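Local coordinates for trans-isoprenyl diphosphate synthase (Caulobacter crescentus, PDB 3OYR), which probably lengthens farnesyl diphosphate with five isopentenyl diphosphate units to make all-trans-octaprenyl diphosphate, the precursor of the side chain of isoprenoid quinones, at residues R67-M72 and A92-I97; I97-L102 and D134-R139; F228-D233 and D308-Y313. All coordinates share one frame; numbering follows the deposited sequence.

All three contacts pair antiparallel helices of the mostly helical isoprenoid synthase fold around two bound dimethylallyl diphosphates. Contacts 1 and 2 follow each other on helix 87-109, share Ile97, and have centres 11 Å apart; they meet where Arg69 NH1 packs 3.3 Å from His98 CE1. Contact 3 lies on the other side of the chain's centre, with its centre about 20 Å from that of contact 1 and 25 Å from that of contact 2. Its Phe228 nonetheless touches contact 1, CE1 lying 3.5 Å from Leu68 CD1. Arg69, His98 and Phe228 all reach the chain D diphosphate, whereas the chain G molecule is met by contacts 2 and 3, whose nearest atoms are about 7 Å apart.

Contact 1: residues R67-M72 and A92-I97; sequences RLRPLM and AAVEFI. With DMA (dimethylallyl diphosphate), chain D.
Arg67 and Glu95 carry the charged part of this contact. Their side chains cross at about a right angle, and NH1 of Arg67 lies 3.3 Å from Glu95 OE2 in a salt bridge that pairs charges without a hydrogen bond, since OE2 stands off the plane of the guanidinium. The N-H groups are used in other directions, toward the carbonyl oxygens of Ile61 and Gly64. The CG of Glu95 stands anti to the backbone N (chi1 -168°), and a bend at chi2 turns the carboxylate toward the start of helix 68-79.

Two waters make the hydrogen-bonded links. Water 1 accepts from Arg67 N and from Arg67 NH1, in the guanidinium plane, and lies 2.7 Å from both Glu95 OE2 and O1B of the chain D dimethylallyl diphosphate. Water 2 accepts from Arg69 N and NH1 and donates to Glu95 OE1 at 2.9 Å. The buried carboxylate is thus a second-shell group, tied through water to Arg69, one of the residues that bind the chain D ligand.

Segments 68-72 and 92-97, part of the isoprenoid synthase bundle, run antiparallel at 157°, their axes 8.1 Å apart, and Arg67 occupies the N-cap position of helix 68-79. This end of the helix faces the diphosphate pocket: Arg69 NH1 gives a nearly straight bond to O1A of the same ligand, 2.8 Å long at 175°, with the acceptor in the guanidinium plane.

Val94 adds apolar packing: its CG1 rests 3.5 Å from CB of Arg69, whose chain then runs extended from CG to NE toward the ligand, and the valine also packs on Ala199 of helix 181-206. Pro70 CD makes a close C-H to oxygen approach, 3.0 Å from Glu95 OE1.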
loop_
_atom_site.group_PDB
_atom_site.type_symbol
_atom_site.label_atom_id
_atom_site.label_comp_id
_atom_site.label_asym_id
_atom_site.label_seq_id
_atom_site.Cartn_x
_atom_site.Cartn_y
_atom_site.Cartn_z
ATOM N N ARG B 67 7.686 3.243 -18.090
ATOM C CA ARG B 67 6.789 2.091 -18.170
ATOM C C ARG B 67 7.515 0.770 -18.373
ATOM O O ARG B 67 6.955 -0.167 -18.943
ATOM C CB ARG B 67 5.719 2.307 -19.247
ATOM C CG ARG B 67 4.904 3.586 -19.014
ATOM C CD ARG B 67 3.914 3.389 -17.849
ATOM N NE ARG B 67 2.948 4.476 -17.803
ATOM C CZ ARG B 67 3.166 5.642 -17.202
ATOM N NH1 ARG B 67 4.308 5.864 -16.560
ATOM N NH2 ARG B 67 2.235 6.584 -17.243
ATOM N N LEU B 68 8.755 0.687 -17.878
ATOM C CA LEU B 68 9.589 -0.518 -18.058
ATOM C C LEU B 68 8.977 -1.731 -17.400
ATOM O O LEU B 68 9.014 -2.840 -17.951
ATOM C CB LEU B 68 11.016 -0.308 -17.530
ATOM C CG LEU B 68 11.847 0.808 -18.170
ATOM C CD1 LEU B 68 13.284 0.740 -17.704
ATOM C CD2 LEU B 68 11.799 0.758 -19.703
ATOM N N ARG B 69 8.372 -1.514 -16.237
ATOM C CA ARG B 69 7.759 -2.620 -15.528
ATOM C C ARG B 69 6.585 -3.281 -16.255
ATOM O O ARG B 69 6.659 -4.507 -16.475
ATOM C CB ARG B 69 7.483 -2.268 -14.076
ATOM C CG ARG B 69 8.744 -2.144 -13.256
ATOM C CD ARG B 69 8.470 -1.186 -12.139
ATOM N NE ARG B 69 9.667 -0.765 -11.431
ATOM C CZ ARG B 69 10.394 0.290 -11.761
ATOM N NH1 ARG B 69 10.071 1.035 -12.826
ATOM N NH2 ARG B 69 11.454 0.583 -11.036
ATOM N N PRO B 70 5.540 -2.497 -16.686
ATOM C CA PRO B 70 4.501 -3.147 -17.526
ATOM C C PRO B 70 5.017 -3.681 -18.856
ATOM O O PRO B 70 4.510 -4.713 -19.325
ATOM C CB PRO B 70 3.440 -2.038 -17.764
ATOM C CG PRO B 70 4.089 -0.749 -17.334
ATOM C CD PRO B 70 5.126 -1.131 -16.296
ATOM N N LEU B 71 5.987 -2.985 -19.466
ATOM C CA LEU B 71 6.656 -3.447 -20.676
ATOM C C LEU B 71 7.261 -4.830 -20.495
ATOM O O LEU B 71 7.158 -5.688 -21.382
ATOM C CB LEU B 71 7.759 -2.474 -21.142
ATOM C CG LEU B 71 7.288 -1.226 -21.888
ATOM C CD1 LEU B 71 8.460 -0.261 -22.170
ATOM C CD2 LEU B 71 6.557 -1.590 -23.142
ATOM N N MET B 72 7.896 -5.038 -19.345
ATOM C CA MET B 72 8.500 -6.339 -19.065
ATOM C C MET B 72 7.456 -7.435 -18.874
ATOM O O MET B 72 7.660 -8.546 -19.343
ATOM C CB MET B 72 9.490 -6.254 -17.904
ATOM C CG MET B 72 10.818 -5.696 -18.364
ATOM S SD MET B 72 11.827 -5.063 -17.026
ATOM C CE MET B 72 12.033 -6.610 -16.115
ATOM N N ALA B 92 -0.838 -3.621 -15.993
ATOM C CA ALA B 92 -1.447 -2.453 -15.365
ATOM C C ALA B 92 -1.286 -2.450 -13.822
ATOM O O ALA B 92 -0.940 -1.412 -13.207
ATOM C CB ALA B 92 -2.941 -2.366 -15.780
ATOM N N ALA B 93 -1.553 -3.595 -13.199
ATOM C CA ALA B 93 -1.380 -3.750 -11.728
ATOM C C ALA B 93 0.052 -3.438 -11.290
ATOM O O ALA B 93 0.281 -2.730 -10.276
ATOM C CB ALA B 93 -1.765 -5.158 -11.286
ATOM N N VAL B 94 1.014 -3.922 -12.086
ATOM C CA VAL B 94 2.448 -3.692 -11.814
ATOM C C VAL B 94 2.775 -2.196 -11.809
ATOM O O VAL B 94 3.468 -1.685 -10.892
ATOM C CB VAL B 94 3.301 -4.472 -12.859
ATOM C CG1 VAL B 94 4.713 -3.989 -12.903
ATOM C CG2 VAL B 94 3.269 -5.932 -12.553
ATOM N N GLU B 95 2.257 -1.475 -12.808
ATOM C CA GLU B 95 2.484 -0.018 -12.863
ATOM C C GLU B 95 1.840 0.716 -11.708
ATOM O O GLU B 95 2.413 1.694 -11.210
ATOM C CB GLU B 95 2.043 0.598 -14.208
ATOM C CG GLU B 95 2.508 2.067 -14.446
ATOM C CD GLU B 95 4.035 2.268 -14.446
ATOM O OE1 GLU B 95 4.809 1.307 -14.601
ATOM O OE2 GLU B 95 4.479 3.415 -14.312
ATOM N N PHE B 96 0.642 0.293 -11.309
ATOM C CA PHE B 96 0.008 0.844 -10.112
ATOM C C PHE B 96 0.831 0.587 -8.871
ATOM O O PHE B 96 1.023 1.502 -8.061
ATOM C CB PHE B 96 -1.408 0.294 -9.889
ATOM C CG PHE B 96 -2.470 0.973 -10.736
ATOM C CD1 PHE B 96 -2.343 2.306 -11.119
ATOM C CD2 PHE B 96 -3.595 0.277 -11.133
ATOM C CE1 PHE B 96 -3.322 2.930 -11.910
ATOM C CE2 PHE B 96 -4.573 0.888 -11.917
ATOM C CZ PHE B 96 -4.440 2.216 -12.304
ATOM N N ILE B 97 1.342 -0.637 -8.726
ATOM C CA ILE B 97 2.201 -0.928 -7.571
ATOM C C ILE B 97 3.422 -0.014 -7.583
ATOM O O ILE B 97 3.726 0.628 -6.574
ATOM C CB ILE B 97 2.596 -2.431 -7.434
ATOM C CG1 ILE B 97 1.398 -3.233 -6.911
ATOM C CG2 ILE B 97 3.775 -2.591 -6.442
ATOM C CD1 ILE B 97 1.434 -4.746 -7.290
HETATM C C1 DMA D . 12.037 5.025 -10.086
HETATM O O1 DMA D . 11.725 4.161 -11.187
HETATM C C2 DMA D . 12.131 3.930 -9.083
HETATM C C3 DMA D . 13.292 3.347 -8.772
HETATM C C4 DMA D . 14.618 3.829 -9.300
HETATM C C5 DMA D . 13.229 2.189 -7.826
HETATM P PA DMA D . 11.904 4.492 -12.746
HETATM O O1A DMA D . 11.516 3.301 -13.600
HETATM O O2A DMA D . 13.291 5.031 -12.957
HETATM O O3A DMA D . 10.807 5.683 -12.816
HETATM P PB DMA D . 9.739 6.041 -13.988
HETATM O O1B DMA D . 8.575 5.087 -13.801
HETATM O O2B DMA D . 9.439 7.450 -13.524
HETATM O O3B DMA D . 10.409 5.919 -15.330
HETATM O O HOH W 1 6.741 4.187 -15.536
HETATM O O HOH W 2 7.681 0.988 -14.724
#

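Contact 2: residues I97-L102 and D134-R139; sequences IHTATL and DFLFAR. With DMA (dimethylallyl diphosphate), chain D; DMA (dimethylallyl diphosphate), chain G.
Segments 97-102 and 134-139, on helices 87-109 and 126-147, run antiparallel at 163°, their axes 8.2 Å apart, with Ile97 opposite Phe137 and Ala100 opposite Leu136. They are neighbours in the isoprenoid synthase bundle, and helix 87-109 also carries the aspartates of a DDxxD motif, of which Asp105 and Asp109 bind calcium. The interface is apolar. Ala100 CB meets Leu136 CB at 4.2 Å, while the CD1 branch of Leu136 reaches CG2 of Thr99 at 3.8 Å. That methyl faces across because Thr99 OG1 sits beside its backbone N (chi1 -54°), where it bonds to the carbonyl oxygen of Glu95. In one of the two modelled conformers of Phe137, Ile97 CG1 approaches the ring obliquely at CD2 and CE2. Beyond this helix, Phe137 of the second subunit packs on Asp134.

The opposite face of segment 97-102 lines the ligand pocket. Leu102 CG lies over one face of the His98 ring, offset toward the rim, and Leu102 CD2 touches C5 of the chain G dimethylallyl diphosphate. Thr101 OG1 bonds to the carbonyl oxygen of His98, which also accepts from Leu102 N. His98 NE2 donates to O1B of the chain D ligand at 2.8 Å and 158°.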
loop_
_atom_site.group_PDB
_atom_site.type_symbol
_atom_site.label_atom_id
_atom_site.label_comp_id
_atom_site.label_asym_id
_atom_site.label_seq_id
_atom_site.Cartn_x
_atom_site.Cartn_y
_atom_site.Cartn_z
ATOM N N ILE B 97 1.342 -0.637 -8.726
ATOM C CA ILE B 97 2.201 -0.928 -7.571
ATOM C C ILE B 97 3.422 -0.014 -7.583
ATOM O O ILE B 97 3.726 0.628 -6.574
ATOM C CB ILE B 97 2.596 -2.431 -7.434
ATOM C CG1 ILE B 97 1.398 -3.233 -6.911
ATOM C CG2 ILE B 97 3.775 -2.591 -6.442
ATOM C CD1 ILE B 97 1.434 -4.746 -7.290
ATOM N N HIS B 98 4.064 0.098 -8.742
ATOM C CA HIS B 98 5.199 0.994 -8.909
ATOM C C HIS B 98 4.830 2.453 -8.554
ATOM O O HIS B 98 5.526 3.102 -7.763
ATOM C CB HIS B 98 5.757 0.855 -10.328
ATOM C CG HIS B 98 6.775 1.891 -10.699
ATOM N ND1 HIS B 98 7.961 2.049 -10.015
ATOM C CD2 HIS B 98 6.810 2.779 -11.721
ATOM C CE1 HIS B 98 8.668 3.015 -10.578
ATOM N NE2 HIS B 98 7.993 3.474 -11.615
ATOM N N THR B 99 3.702 2.926 -9.085
ATOM C CA THR B 99 3.234 4.296 -8.867
ATOM C C THR B 99 2.998 4.579 -7.404
ATOM O O THR B 99 3.395 5.624 -6.898
ATOM C CB THR B 99 1.932 4.613 -9.682
ATOM O OG1 THR B 99 2.150 4.314 -11.070
ATOM C CG2 THR B 99 1.563 6.081 -9.531
ATOM N N ALA B 100 2.351 3.634 -6.729
ATOM C CA ALA B 100 2.117 3.730 -5.295
ATOM C C ALA B 100 3.410 3.800 -4.476
ATOM O O ALA B 100 3.493 4.567 -3.497
ATOM C CB ALA B 100 1.290 2.554 -4.835
ATOM N N THR B 101 4.405 2.998 -4.862
ATOM C CA THR B 101 5.676 2.986 -4.130
ATOM C C THR B 101 6.406 4.310 -4.317
ATOM O O THR B 101 7.074 4.764 -3.404
ATOM C CB THR B 101 6.647 1.870 -4.581
ATOM O OG1 THR B 101 7.081 2.132 -5.919
ATOM C CG2 THR B 101 6.001 0.490 -4.480
ATOM N N LEU B 102 6.273 4.910 -5.500
ATOM C CA LEU B 102 6.781 6.272 -5.741
ATOM C C LEU B 102 6.190 7.319 -4.809
ATOM O O LEU B 102 6.931 8.120 -4.224
ATOM C CB LEU B 102 6.571 6.706 -7.192
ATOM C CG LEU B 102 7.252 5.854 -8.260
ATOM C CD1 LEU B 102 6.957 6.432 -9.631
ATOM C CD2 LEU B 102 8.780 5.727 -8.032
ATOM N N ASP B 134 -2.211 4.038 -1.231
ATOM C CA ASP B 134 -3.042 2.911 -0.734
ATOM C C ASP B 134 -4.183 2.526 -1.681
ATOM O O ASP B 134 -4.427 1.335 -1.887
ATOM C CB ASP B 134 -3.594 3.173 0.677
ATOM C CG ASP B 134 -2.498 3.331 1.715
ATOM O OD1 ASP B 134 -1.333 2.967 1.417
ATOM O OD2 ASP B 134 -2.803 3.825 2.835
ATOM N N PHE B 135 -4.846 3.526 -2.273
ATOM C CA PHE B 135 -5.870 3.320 -3.327
ATOM C C PHE B 135 -5.326 2.544 -4.542
ATOM O O PHE B 135 -5.936 1.555 -5.001
ATOM C CB PHE B 135 -6.467 4.675 -3.784
ATOM C CG PHE B 135 -7.437 4.564 -4.969
ATOM C CD1 PHE B 135 -8.778 4.268 -4.766
ATOM C CD2 PHE B 135 -6.988 4.761 -6.284
ATOM C CE1 PHE B 135 -9.662 4.164 -5.851
ATOM C CE2 PHE B 135 -7.861 4.667 -7.369
ATOM C CZ PHE B 135 -9.198 4.374 -7.152
ATOM N N LEU B 136 -4.182 2.994 -5.053
ATOM C CA LEU B 136 -3.551 2.383 -6.230
ATOM C C LEU B 136 -3.106 0.962 -5.959
ATOM O O LEU B 136 -3.268 0.063 -6.812
ATOM C CB LEU B 136 -2.399 3.253 -6.753
ATOM C CG LEU B 136 -2.824 4.641 -7.289
ATOM C CD1 LEU B 136 -1.631 5.534 -7.615
ATOM C CD2 LEU B 136 -3.725 4.537 -8.503
ATOM N N PHE B 137 -2.601 0.753 -4.749
ATOM C CA PHE B 137 -2.193 -0.574 -4.325
ATOM C C PHE B 137 -3.401 -1.497 -4.339
ATOM O O PHE B 137 -3.340 -2.601 -4.902
ATOM C CB PHE B 137 -1.541 -0.529 -2.942
ATOM C CG PHE B 137 -0.910 -1.827 -2.534
ATOM C CD1 PHE B 137 -1.489 -2.621 -1.551
ATOM C CD2 PHE B 137 0.251 -2.263 -3.146
ATOM C CE1 PHE B 137 -0.914 -3.815 -1.173
ATOM C CE2 PHE B 137 0.829 -3.451 -2.778
ATOM C CZ PHE B 137 0.255 -4.229 -1.778
ATOM N N ALA B 138 -4.520 -1.037 -3.779
ATOM C CA ALA B 138 -5.732 -1.843 -3.787
ATOM C C ALA B 138 -6.291 -2.064 -5.200
ATOM O O ALA B 138 -6.726 -3.189 -5.536
ATOM C CB ALA B 138 -6.778 -1.241 -2.851
ATOM N N ARG B 139 -6.270 -1.024 -6.027
ATOM C CA ARG B 139 -6.651 -1.138 -7.435
ATOM C C ARG B 139 -5.824 -2.173 -8.183
ATOM O O ARG B 139 -6.377 -2.962 -8.953
ATOM C CB ARG B 139 -6.539 0.213 -8.163
ATOM C CG ARG B 139 -7.727 1.147 -7.970
ATOM C CD ARG B 139 -9.083 0.502 -8.329
ATOM N NE ARG B 139 -9.874 1.419 -9.140
ATOM C CZ ARG B 139 -11.103 1.178 -9.590
ATOM N NH1 ARG B 139 -11.720 2.090 -10.328
ATOM N NH2 ARG B 139 -11.714 0.041 -9.306
HETATM C C1 DMA D . 12.037 5.025 -10.086
HETATM O O1 DMA D . 11.725 4.161 -11.187
HETATM C C2 DMA D . 12.131 3.930 -9.083
HETATM C C3 DMA D . 13.292 3.347 -8.772
HETATM C C4 DMA D . 14.618 3.829 -9.300
HETATM C C5 DMA D . 13.229 2.189 -7.826
HETATM P PA DMA D . 11.904 4.492 -12.746
HETATM O O1A DMA D . 11.516 3.301 -13.600
HETATM O O2A DMA D . 13.291 5.031 -12.957
HETATM O O3A DMA D . 10.807 5.683 -12.816
HETATM P PB DMA D . 9.739 6.041 -13.988
HETATM O O1B DMA D . 8.575 5.087 -13.801
HETATM O O2B DMA D . 9.439 7.450 -13.524
HETATM O O3B DMA D . 10.409 5.919 -15.330
HETATM C C1 DMA G . 13.712 3.270 -4.336
HETATM O O1 DMA G . 14.793 3.851 -5.055
HETATM C C2 DMA G . 12.375 3.833 -4.704
HETATM C C3 DMA G . 11.288 3.067 -4.856
HETATM C C4 DMA G . 11.281 1.582 -4.678
HETATM C C5 DMA G . 10.015 3.757 -5.223
HETATM P PA DMA G . 15.243 5.417 -5.001
HETATM O O1A DMA G . 16.682 5.386 -5.420
HETATM O O2A DMA G . 14.833 6.102 -3.725
HETATM O O3A DMA G . 14.350 5.955 -6.237
HETATM P PB DMA G . 14.197 7.491 -6.716
HETATM O O1B DMA G . 13.389 7.238 -7.962
HETATM O O2B DMA G . 15.605 7.996 -6.929
HETATM O O3B DMA G . 13.498 8.246 -5.609
#

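Contact 3: residues F228-D233 and D308-Y313; sequences FQLADD and DLAADY. With CA (calcium ion), chain F; DMA (dimethylallyl diphosphate), chain D; DMA (dimethylallyl diphosphate), chain G.
This is a buried apolar contact between helices 211-238 and 302-320, joining the back of a ligand-binding helix to the C-terminal part of the chain. The segments run antiparallel at 161°, axes 8.5 Å apart. Leu230 makes most of the contact: its CB meets Ala310 CB at 3.8 Å, and its CD1 meets both CG of Leu309 and CD1 of Tyr313, the latter at 3.6 Å. Leu259 of helix 259-267 also packs on this side chain.

The other face of helix 211-238 belongs to the isoprenoid synthase active site. Asp232 OD1 binds calcium at 2.3 Å, its coordination completed by O1A and O2B of the chain G dimethylallyl diphosphate and three waters, while OD2 forms a salt bridge with Lys246. Gln229 NE2 donates to Asp233 OD1 at 2.8 Å, from above the carboxylate plane, and weakly to O1A of that ligand; its OE1 bonds to Thr192. A leucine in place of Gln229 would probably leave Asp233 OD1 and Thr192 OG1 without this amide partner. The edge of Phe228 faces the chain D ligand, CZ lying 3.3 Å from O2A.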
loop_
_atom_site.group_PDB
_atom_site.type_symbol
_atom_site.label_atom_id
_atom_site.label_comp_id
_atom_site.label_asym_id
_atom_site.label_seq_id
_atom_site.Cartn_x
_atom_site.Cartn_y
_atom_site.Cartn_z
ATOM N N PHE B 228 19.645 -1.999 -12.987
ATOM C CA PHE B 228 18.821 -0.799 -13.057
ATOM C C PHE B 228 19.065 0.103 -11.859
ATOM O O PHE B 228 19.313 1.303 -12.020
ATOM C CB PHE B 228 17.321 -1.173 -13.154
ATOM C CG PHE B 228 16.415 0.002 -13.423
ATOM C CD1 PHE B 228 16.194 0.439 -14.732
ATOM C CD2 PHE B 228 15.785 0.681 -12.366
ATOM C CE1 PHE B 228 15.364 1.551 -14.982
ATOM C CE2 PHE B 228 14.934 1.787 -12.613
ATOM C CZ PHE B 228 14.733 2.225 -13.915
ATOM N N GLN B 229 19.009 -0.478 -10.660
ATOM C CA GLN B 229 19.144 0.305 -9.434
ATOM C C GLN B 229 20.567 0.832 -9.211
ATOM O O GLN B 229 20.751 1.978 -8.768
ATOM C CB GLN B 229 18.677 -0.503 -8.238
ATOM C CG GLN B 229 18.590 0.321 -6.971
ATOM C CD GLN B 229 17.664 1.521 -7.098
ATOM O OE1 GLN B 229 16.546 1.409 -7.588
ATOM N NE2 GLN B 229 18.130 2.670 -6.660
ATOM N N LEU B 230 21.564 0.001 -9.510
ATOM C CA LEU B 230 22.972 0.443 -9.516
ATOM C C LEU B 230 23.180 1.649 -10.434
ATOM O O LEU B 230 23.789 2.635 -10.017
ATOM C CB LEU B 230 23.907 -0.698 -9.913
ATOM C CG LEU B 230 24.048 -1.758 -8.815
ATOM C CD1 LEU B 230 24.655 -3.005 -9.375
ATOM C CD2 LEU B 230 24.885 -1.247 -7.702
ATOM N N ALA B 231 22.647 1.583 -11.659
ATOM C CA ALA B 231 22.693 2.729 -12.575
ATOM C C ALA B 231 21.931 3.927 -12.018
ATOM O O ALA B 231 22.409 5.047 -12.127
ATOM C CB ALA B 231 22.179 2.363 -13.957
ATOM N N ASP B 232 20.772 3.688 -11.402
ATOM C CA ASP B 232 20.009 4.760 -10.763
ATOM C C ASP B 232 20.794 5.432 -9.646
ATOM O O ASP B 232 20.795 6.663 -9.530
ATOM C CB ASP B 232 18.674 4.252 -10.207
ATOM C CG ASP B 232 17.817 5.372 -9.671
ATOM O OD1 ASP B 232 17.858 5.628 -8.433
ATOM O OD2 ASP B 232 17.142 6.032 -10.495
ATOM N N ASP B 233 21.460 4.623 -8.821
ATOM C CA ASP B 233 22.298 5.144 -7.750
ATOM C C ASP B 233 23.482 5.969 -8.283
ATOM O O ASP B 233 23.798 7.020 -7.726
ATOM C CB ASP B 233 22.755 4.014 -6.821
ATOM C CG ASP B 233 21.617 3.495 -5.926
ATOM O OD1 ASP B 233 20.503 4.068 -5.934
ATOM O OD2 ASP B 233 21.835 2.509 -5.201
ATOM N N ASP B 308 30.284 -0.752 -13.687
ATOM C CA ASP B 308 30.919 -2.055 -13.996
ATOM C C ASP B 308 30.130 -3.197 -13.370
ATOM O O ASP B 308 29.911 -4.249 -13.995
ATOM C CB ASP B 308 32.364 -2.135 -13.472
ATOM C CG ASP B 308 33.355 -1.307 -14.294
ATOM O OD1 ASP B 308 34.418 -0.945 -13.737
ATOM O OD2 ASP B 308 33.086 -1.011 -15.478
ATOM N N LEU B 309 29.711 -2.992 -12.132
ATOM C CA LEU B 309 28.904 -3.980 -11.434
ATOM C C LEU B 309 27.515 -4.072 -12.086
ATOM O O LEU B 309 27.002 -5.165 -12.314
ATOM C CB LEU B 309 28.810 -3.648 -9.941
ATOM C CG LEU B 309 28.064 -4.645 -9.038
ATOM C CD1 LEU B 309 28.628 -6.063 -9.165
ATOM C CD2 LEU B 309 28.079 -4.192 -7.573
ATOM N N ALA B 310 26.936 -2.923 -12.418
ATOM C CA ALA B 310 25.651 -2.889 -13.129
ATOM C C ALA B 310 25.717 -3.681 -14.433
ATOM O O ALA B 310 24.823 -4.499 -14.714
ATOM C CB ALA B 310 25.203 -1.429 -13.406
ATOM N N ALA B 311 26.782 -3.467 -15.215
ATOM C CA ALA B 311 26.993 -4.210 -16.463
ATOM C C ALA B 311 27.118 -5.724 -16.234
ATOM O O ALA B 311 26.648 -6.516 -17.059
ATOM C CB ALA B 311 28.227 -3.661 -17.231
ATOM N N ASP B 312 27.729 -6.117 -15.110
ATOM C CA ASP B 312 27.801 -7.535 -14.698
ATOM C C ASP B 312 26.412 -8.141 -14.489
ATOM O O ASP B 312 26.129 -9.259 -14.920
ATOM C CB ASP B 312 28.623 -7.688 -13.408
ATOM C CG ASP B 312 30.129 -7.563 -13.633
ATOM O OD1 ASP B 312 30.559 -7.463 -14.804
ATOM O OD2 ASP B 312 30.888 -7.577 -12.634
ATOM N N TYR B 313 25.542 -7.391 -13.829
ATOM C CA TYR B 313 24.151 -7.815 -13.648
ATOM C C TYR B 313 23.398 -7.827 -14.970
ATOM O O TYR B 313 22.621 -8.758 -15.223
ATOM C CB TYR B 313 23.440 -6.969 -12.582
ATOM C CG TYR B 313 23.877 -7.345 -11.179
ATOM C CD1 TYR B 313 24.625 -6.469 -10.403
ATOM C CD2 TYR B 313 23.560 -8.585 -10.642
ATOM C CE1 TYR B 313 25.019 -6.812 -9.115
ATOM C CE2 TYR B 313 23.973 -8.949 -9.365
ATOM C CZ TYR B 313 24.696 -8.046 -8.609
ATOM O OH TYR B 313 25.108 -8.385 -7.352
HETATM CA CA CA F . 17.622 7.130 -6.758
HETATM C C1 DMA D . 12.037 5.025 -10.086
HETATM O O1 DMA D . 11.725 4.161 -11.187
HETATM C C2 DMA D . 12.131 3.930 -9.083
HETATM C C3 DMA D . 13.292 3.347 -8.772
HETATM C C4 DMA D . 14.618 3.829 -9.300
HETATM C C5 DMA D . 13.229 2.189 -7.826
HETATM P PA DMA D . 11.904 4.492 -12.746
HETATM O O1A DMA D . 11.516 3.301 -13.600
HETATM O O2A DMA D . 13.291 5.031 -12.957
HETATM O O3A DMA D . 10.807 5.683 -12.816
HETATM P PB DMA D . 9.739 6.041 -13.988
HETATM O O1B DMA D . 8.575 5.087 -13.801
HETATM O O2B DMA D . 9.439 7.450 -13.524
HETATM O O3B DMA D . 10.409 5.919 -15.330
HETATM C C1 DMA G . 13.712 3.270 -4.336
HETATM O O1 DMA G . 14.793 3.851 -5.055
HETATM C C2 DMA G . 12.375 3.833 -4.704
HETATM C C3 DMA G . 11.288 3.067 -4.856
HETATM C C4 DMA G . 11.281 1.582 -4.678
HETATM C C5 DMA G . 10.015 3.757 -5.223
HETATM P PA DMA G . 15.243 5.417 -5.001
HETATM O O1A DMA G . 16.682 5.386 -5.420
HETATM O O2A DMA G . 14.833 6.102 -3.725
HETATM O O3A DMA G . 14.350 5.955 -6.237
HETATM P PB DMA G . 14.197 7.491 -6.716
HETATM O O1B DMA G . 13.389 7.238 -7.962
HETATM O O2B DMA G . 15.605 7.996 -6.929
HETATM O O3B DMA G . 13.498 8.246 -5.609
HETATM O O HOH W 3 18.563 8.729 -8.262
HETATM O O HOH W 4 19.711 6.450 -5.946
HETATM O O HOH W 5 17.643 8.948 -5.174
#